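Local coordinates for MaoC-like dehydratase (Rhodospirillum rubrum, PDB 3EXZ), which probably catalyses the reversible hydration of enoyl thioesters, as do other hot-dog-fold hydratases of the MaoC family, though its own substrate is not established, at residues 50-60 with 86-94. Sequence-based numbering, arbitrary orientation.
Sequences FGGLAASGWHT and LSWPNPTRP
Trp-88 packs against the first turn of helix 57-72, the central helix of this hot-dog fold, where the loop after strand 81-87 runs past it. Gly-57 CA lies over one face of the indole. It sits 3.7 Å from the centroid of the five-membered ring of Trp-88, a CH-pi contact. A glycine here lets the ring come this close to the helix backbone. The far rim of the same indole then meets Trp-58 in a T-shaped pair. Trp-88 offers its edge, and CH2 of Trp-88 lies over one face of Trp-58, 3.9 Å from CZ2 of Trp-58. The planes stand at 71°. The CB of Trp-58 points away from the loop, but with CG beside the backbone N (chi1 -59°) the six-membered ring lies back over Trp-88. Its CZ3 also touches CD2 of Leu-86. The pair lies near the dimer interface: Trp-58 packs on Met-65 of the second subunit, and Trp-88 on Gly-81 of that subunit.

Further along, Thr-60 and Thr-92 join their hydroxyls in a buried hydrogen bond, OG1 to OG1, at 2.9 Å. The CB of Ala-55 packs beside Thr-92, and Ala-55 N donates to Thr-92 O at 2.8 Å.

Arg-93 closes the other end. Its chain bends at chi2 (-66°), which carries the guanidinium back to the loop before the helix. Pro-91 CB lies over one face of the group. The edge of the guanidinium faces the loop carbonyls. Arg-93 NH1 donates to Leu-53 O at 3.2 Å. Phe-50 O takes both terminal nitrogens of Arg-93: NH2, at 3.0 Å, in the carbonyl plane, and NH1, at 3.1 Å, above it.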
ATOM      1  N   PHE A  50      11.235   8.489  13.553  1.00 49.04           N
ATOM      2  CA  PHE A  50       9.955   8.190  14.190  1.00 47.95           C
ATOM      3  C   PHE A  50      10.039   8.445  15.696  1.00 47.99           C
ATOM      4  O   PHE A  50       9.021   8.680  16.348  1.00 47.20           O
ATOM      5  CB  PHE A  50       9.572   6.717  13.947  1.00 48.97           C
ATOM      6  CG  PHE A  50       9.317   6.378  12.501  1.00 46.56           C
ATOM      7  CD1 PHE A  50       8.070   6.604  11.925  1.00 46.04           C
ATOM      8  CD2 PHE A  50      10.338   5.862  11.703  1.00 45.17           C
ATOM      9  CE1 PHE A  50       7.842   6.324  10.571  1.00 44.66           C
ATOM     10  CE2 PHE A  50      10.122   5.578  10.354  1.00 43.51           C
ATOM     11  CZ  PHE A  50       8.871   5.811   9.788  1.00 42.80           C
ATOM     12  N   GLY A  51      11.257   8.406  16.234  1.00 48.03           N
ATOM     13  CA  GLY A  51      11.453   8.607  17.661  1.00 47.39           C
ATOM     14  C   GLY A  51      10.430   7.806  18.455  1.00 47.05           C
ATOM     15  O   GLY A  51       9.602   8.387  19.158  1.00 48.27           O
ATOM     16  N   GLY A  52      10.497   6.478  18.348  1.00 44.79           N
ATOM     17  CA  GLY A  52       9.551   5.607  19.030  1.00 41.95           C
ATOM     18  C   GLY A  52       8.920   4.623  18.047  1.00 40.51           C
ATOM     19  O   GLY A  52       8.904   4.859  16.836  1.00 41.57           O
ATOM     20  N   LEU A  53       8.401   3.515  18.558  1.00 37.81           N
ATOM     21  CA  LEU A  53       7.788   2.521  17.697  1.00 35.13           C
ATOM     22  C   LEU A  53       6.716   3.145  16.814  1.00 34.10           C
ATOM     23  O   LEU A  53       5.886   3.925  17.281  1.00 33.63           O
ATOM     24  CB  LEU A  53       7.135   1.397  18.526  1.00 33.48           C
ATOM     25  CG  LEU A  53       7.498  -0.080  18.262  1.00 35.80           C
ATOM     26  CD1 LEU A  53       6.234  -0.940  18.375  1.00 29.06           C
ATOM     27  CD2 LEU A  53       8.142  -0.245  16.890  1.00 31.82           C
ATOM     28  N   ALA A  54       6.769   2.838  15.525  1.00 32.59           N
ATOM     29  CA  ALA A  54       5.740   3.287  14.603  1.00 33.14           C
ATOM     30  C   ALA A  54       5.427   2.080  13.726  1.00 32.59           C
ATOM     31  O   ALA A  54       6.258   1.178  13.561  1.00 32.68           O
ATOM     32  CB  ALA A  54       6.198   4.455  13.757  1.00 35.36           C
ATOM     33  N   ALA A  55       4.212   2.027  13.203  1.00 30.40           N
ATOM     34  CA  ALA A  55       3.839   0.927  12.337  1.00 27.94           C
ATOM     35  C   ALA A  55       4.323   1.238  10.919  1.00 27.06           C
ATOM     36  O   ALA A  55       4.529   2.399  10.551  1.00 27.43           O
ATOM     37  CB  ALA A  55       2.310   0.744  12.346  1.00 28.31           C
ATOM     38  N   SER A  56       4.558   0.190  10.143  1.00 27.09           N
ATOM     39  CA  SER A  56       4.940   0.352   8.749  1.00 25.38           C
ATOM     40  C   SER A  56       3.754   1.037   8.026  1.00 26.40           C
ATOM     41  O   SER A  56       2.584   0.750   8.321  1.00 26.15           O
ATOM     42  CB  SER A  56       5.156  -1.026   8.117  1.00 23.76           C
ATOM     43  OG  SER A  56       5.240  -0.950   6.705  1.00 26.13           O
ATOM     44  N   GLY A  57       4.058   1.949   7.105  1.00 26.87           N
ATOM     45  CA  GLY A  57       3.023   2.603   6.325  1.00 25.27           C
ATOM     46  C   GLY A  57       2.222   1.518   5.604  1.00 26.88           C
ATOM     47  O   GLY A  57       1.015   1.674   5.388  1.00 25.76           O
ATOM     48  N   TRP A  58       2.882   0.401   5.268  1.00 25.03           N
ATOM     49  CA  TRP A  58       2.229  -0.712   4.570  1.00 25.52           C
ATOM     50  C   TRP A  58       1.331  -1.539   5.479  1.00 24.03           C
ATOM     51  O   TRP A  58       0.424  -2.229   5.015  1.00 23.92           O
ATOM     52  CB  TRP A  58       3.285  -1.560   3.870  1.00 23.96           C
ATOM     53  CG  TRP A  58       4.037  -0.721   2.914  1.00 24.73           C
ATOM     54  CD1 TRP A  58       5.322  -0.274   3.045  1.00 21.66           C
ATOM     55  CD2 TRP A  58       3.528  -0.148   1.711  1.00 22.99           C
ATOM     56  NE1 TRP A  58       5.652   0.535   1.985  1.00 21.49           N
ATOM     57  CE2 TRP A  58       4.571   0.620   1.142  1.00 20.56           C
ATOM     58  CE3 TRP A  58       2.306  -0.237   1.031  1.00 20.36           C
ATOM     59  CZ2 TRP A  58       4.416   1.326  -0.058  1.00 22.41           C
ATOM     60  CZ3 TRP A  58       2.150   0.465  -0.166  1.00 22.40           C
ATOM     61  CH2 TRP A  58       3.200   1.233  -0.697  1.00 24.28           C
ATOM     62  N   HIS A  59       1.577  -1.443   6.782  1.00 26.54           N
ATOM     63  CA  HIS A  59       0.755  -2.135   7.769  1.00 24.99           C
ATOM     64  C   HIS A  59      -0.517  -1.262   7.926  1.00 22.45           C
ATOM     65  O   HIS A  59      -1.640  -1.775   7.955  1.00 24.52           O
ATOM     66  CB  HIS A  59       1.520  -2.263   9.088  1.00 23.50           C
ATOM     67  CG  HIS A  59       0.766  -2.991  10.152  1.00 24.46           C
ATOM     68  ND1 HIS A  59       1.141  -2.957  11.476  1.00 27.74           N
ATOM     69  CD2 HIS A  59      -0.324  -3.795  10.088  1.00 26.46           C
ATOM     70  CE1 HIS A  59       0.316  -3.707  12.185  1.00 23.55           C
ATOM     71  NE2 HIS A  59      -0.581  -4.229  11.365  1.00 29.05           N
ATOM     72  N   THR A  60      -0.337   0.057   8.007  1.00 22.74           N
ATOM     73  CA  THR A  60      -1.460   0.993   8.096  1.00 22.31           C
ATOM     74  C   THR A  60      -2.336   0.859   6.834  1.00 23.96           C
ATOM     75  O   THR A  60      -3.567   0.856   6.928  1.00 25.92           O
ATOM     76  CB  THR A  60      -0.943   2.438   8.250  1.00 24.78           C
ATOM     77  OG1 THR A  60      -0.273   2.546   9.503  1.00 26.15           O
ATOM     78  CG2 THR A  60      -2.085   3.450   8.227  1.00 26.25           C
ATOM     79  N   LEU A  86      -1.088   7.703  -2.369  1.00 30.76           N
ATOM     80  CA  LEU A  86      -0.918   7.354  -0.975  1.00 30.75           C
ATOM     81  C   LEU A  86       0.049   8.247  -0.228  1.00 29.84           C
ATOM     82  O   LEU A  86       1.105   8.590  -0.751  1.00 31.02           O
ATOM     83  CB  LEU A  86      -0.430   5.892  -0.927  1.00 29.72           C
ATOM     84  CG  LEU A  86      -0.731   5.018   0.294  1.00 38.77           C
ATOM     85  CD1 LEU A  86      -2.202   5.156   0.707  1.00 36.06           C
ATOM     86  CD2 LEU A  86      -0.403   3.568  -0.045  1.00 35.93           C
ATOM     87  N   SER A  87      -0.327   8.651   0.978  1.00 28.77           N
ATOM     88  CA  SER A  87       0.574   9.434   1.802  1.00 29.23           C
ATOM     89  C   SER A  87       0.327   9.111   3.276  1.00 28.87           C
ATOM     90  O   SER A  87      -0.778   8.709   3.659  1.00 28.01           O
ATOM     91  CB  SER A  87       0.417  10.944   1.552  1.00 29.77           C
ATOM     92  OG  SER A  87      -0.886  11.390   1.855  1.00 32.00           O
ATOM     93  N   TRP A  88       1.370   9.240   4.093  1.00 29.04           N
ATOM     94  CA  TRP A  88       1.255   9.005   5.529  1.00 30.13           C
ATOM     95  C   TRP A  88       1.753  10.269   6.240  1.00 32.13           C
ATOM     96  O   TRP A  88       2.951  10.429   6.493  1.00 33.02           O
ATOM     97  CB  TRP A  88       2.092   7.796   5.965  1.00 27.03           C
ATOM     98  CG  TRP A  88       1.733   6.539   5.221  1.00 25.00           C
ATOM     99  CD1 TRP A  88       0.697   5.680   5.491  1.00 25.83           C
ATOM    100  CD2 TRP A  88       2.401   6.009   4.077  1.00 24.31           C
ATOM    101  NE1 TRP A  88       0.692   4.642   4.588  1.00 23.67           N
ATOM    102  CE2 TRP A  88       1.727   4.819   3.704  1.00 23.04           C
ATOM    103  CE3 TRP A  88       3.520   6.415   3.328  1.00 27.44           C
ATOM    104  CZ2 TRP A  88       2.119   4.039   2.610  1.00 21.85           C
ATOM    105  CZ3 TRP A  88       3.910   5.637   2.229  1.00 28.09           C
ATOM    106  CH2 TRP A  88       3.216   4.458   1.892  1.00 26.16           C
ATOM    107  N   PRO A  89       0.832  11.193   6.564  1.00 35.52           N
ATOM    108  CA  PRO A  89       1.171  12.455   7.241  1.00 37.44           C
ATOM    109  C   PRO A  89       1.731  12.291   8.653  1.00 38.76           C
ATOM    110  O   PRO A  89       2.715  12.942   9.011  1.00 40.94           O
ATOM    111  CB  PRO A  89      -0.148  13.225   7.250  1.00 38.34           C
ATOM    112  CG  PRO A  89      -0.944  12.612   6.119  1.00 38.45           C
ATOM    113  CD  PRO A  89      -0.595  11.152   6.198  1.00 35.87           C
ATOM    114  N   ASN A  90       1.082  11.454   9.453  1.00 36.80           N
ATOM    115  CA  ASN A  90       1.539  11.209  10.811  1.00 36.52           C
ATOM    116  C   ASN A  90       1.763   9.715  11.024  1.00 38.61           C
ATOM    117  O   ASN A  90       1.090   8.872  10.424  1.00 37.84           O
ATOM    118  CB  ASN A  90       0.540  11.740  11.849  1.00 35.60           C
ATOM    119  CG  ASN A  90       0.274  13.233  11.702  1.00 37.15           C
ATOM    120  OD1 ASN A  90      -0.536  13.656  10.877  1.00 36.95           O
ATOM    121  ND2 ASN A  90       0.972  14.041  12.496  1.00 37.46           N
ATOM    122  N   PRO A  91       2.749   9.370  11.866  1.00 37.73           N
ATOM    123  CA  PRO A  91       3.077   7.976  12.171  1.00 36.01           C
ATOM    124  C   PRO A  91       1.895   7.294  12.849  1.00 34.43           C
ATOM    125  O   PRO A  91       1.075   7.963  13.480  1.00 33.46           O
ATOM    126  CB  PRO A  91       4.245   8.092  13.154  1.00 37.19           C
ATOM    127  CG  PRO A  91       4.866   9.411  12.841  1.00 39.82           C
ATOM    128  CD  PRO A  91       3.684  10.297  12.530  1.00 38.19           C
ATOM    129  N   THR A  92       1.799   5.973  12.697  1.00 32.48           N
ATOM    130  CA  THR A  92       0.763   5.200  13.387  1.00 32.98           C
ATOM    131  C   THR A  92       1.501   4.603  14.585  1.00 33.82           C
ATOM    132  O   THR A  92       2.527   3.937  14.440  1.00 34.56           O
ATOM    133  CB  THR A  92       0.183   4.077  12.540  1.00 33.32           C
ATOM    134  OG1 THR A  92      -0.551   4.653  11.455  1.00 37.07           O
ATOM    135  CG2 THR A  92      -0.765   3.208  13.387  1.00 30.36           C
ATOM    136  N   ARG A  93       0.946   4.821  15.767  1.00 35.88           N
ATOM    137  CA  ARG A  93       1.544   4.417  17.036  1.00 37.33           C
ATOM    138  C   ARG A  93       0.822   3.294  17.733  1.00 38.11           C
ATOM    139  O   ARG A  93      -0.381   3.124  17.537  1.00 38.29           O
ATOM    140  CB  ARG A  93       1.543   5.597  17.988  1.00 35.22           C
ATOM    141  CG  ARG A  93       2.158   6.898  17.474  1.00 37.28           C
ATOM    142  CD  ARG A  93       3.647   6.729  17.259  1.00 36.59           C
ATOM    143  NE  ARG A  93       4.304   7.986  16.901  1.00 37.61           N
ATOM    144  CZ  ARG A  93       5.610   8.109  16.684  1.00 34.87           C
ATOM    145  NH1 ARG A  93       6.402   7.049  16.781  1.00 35.87           N
ATOM    146  NH2 ARG A  93       6.128   9.293  16.387  1.00 34.30           N
ATOM    147  N   PRO A  94       1.537   2.530  18.590  1.00 38.52           N
ATOM    148  CA  PRO A  94       0.946   1.425  19.355  1.00 37.69           C
ATOM    149  C   PRO A  94      -0.086   2.109  20.262  1.00 38.16           C
ATOM    150  O   PRO A  94       0.180   3.200  20.799  1.00 39.63           O
ATOM    151  CB  PRO A  94       2.117   0.880  20.171  1.00 37.73           C
ATOM    152  CG  PRO A  94       3.329   1.284  19.411  1.00 39.67           C
ATOM    153  CD  PRO A  94       2.994   2.626  18.809  1.00 38.99           C
TER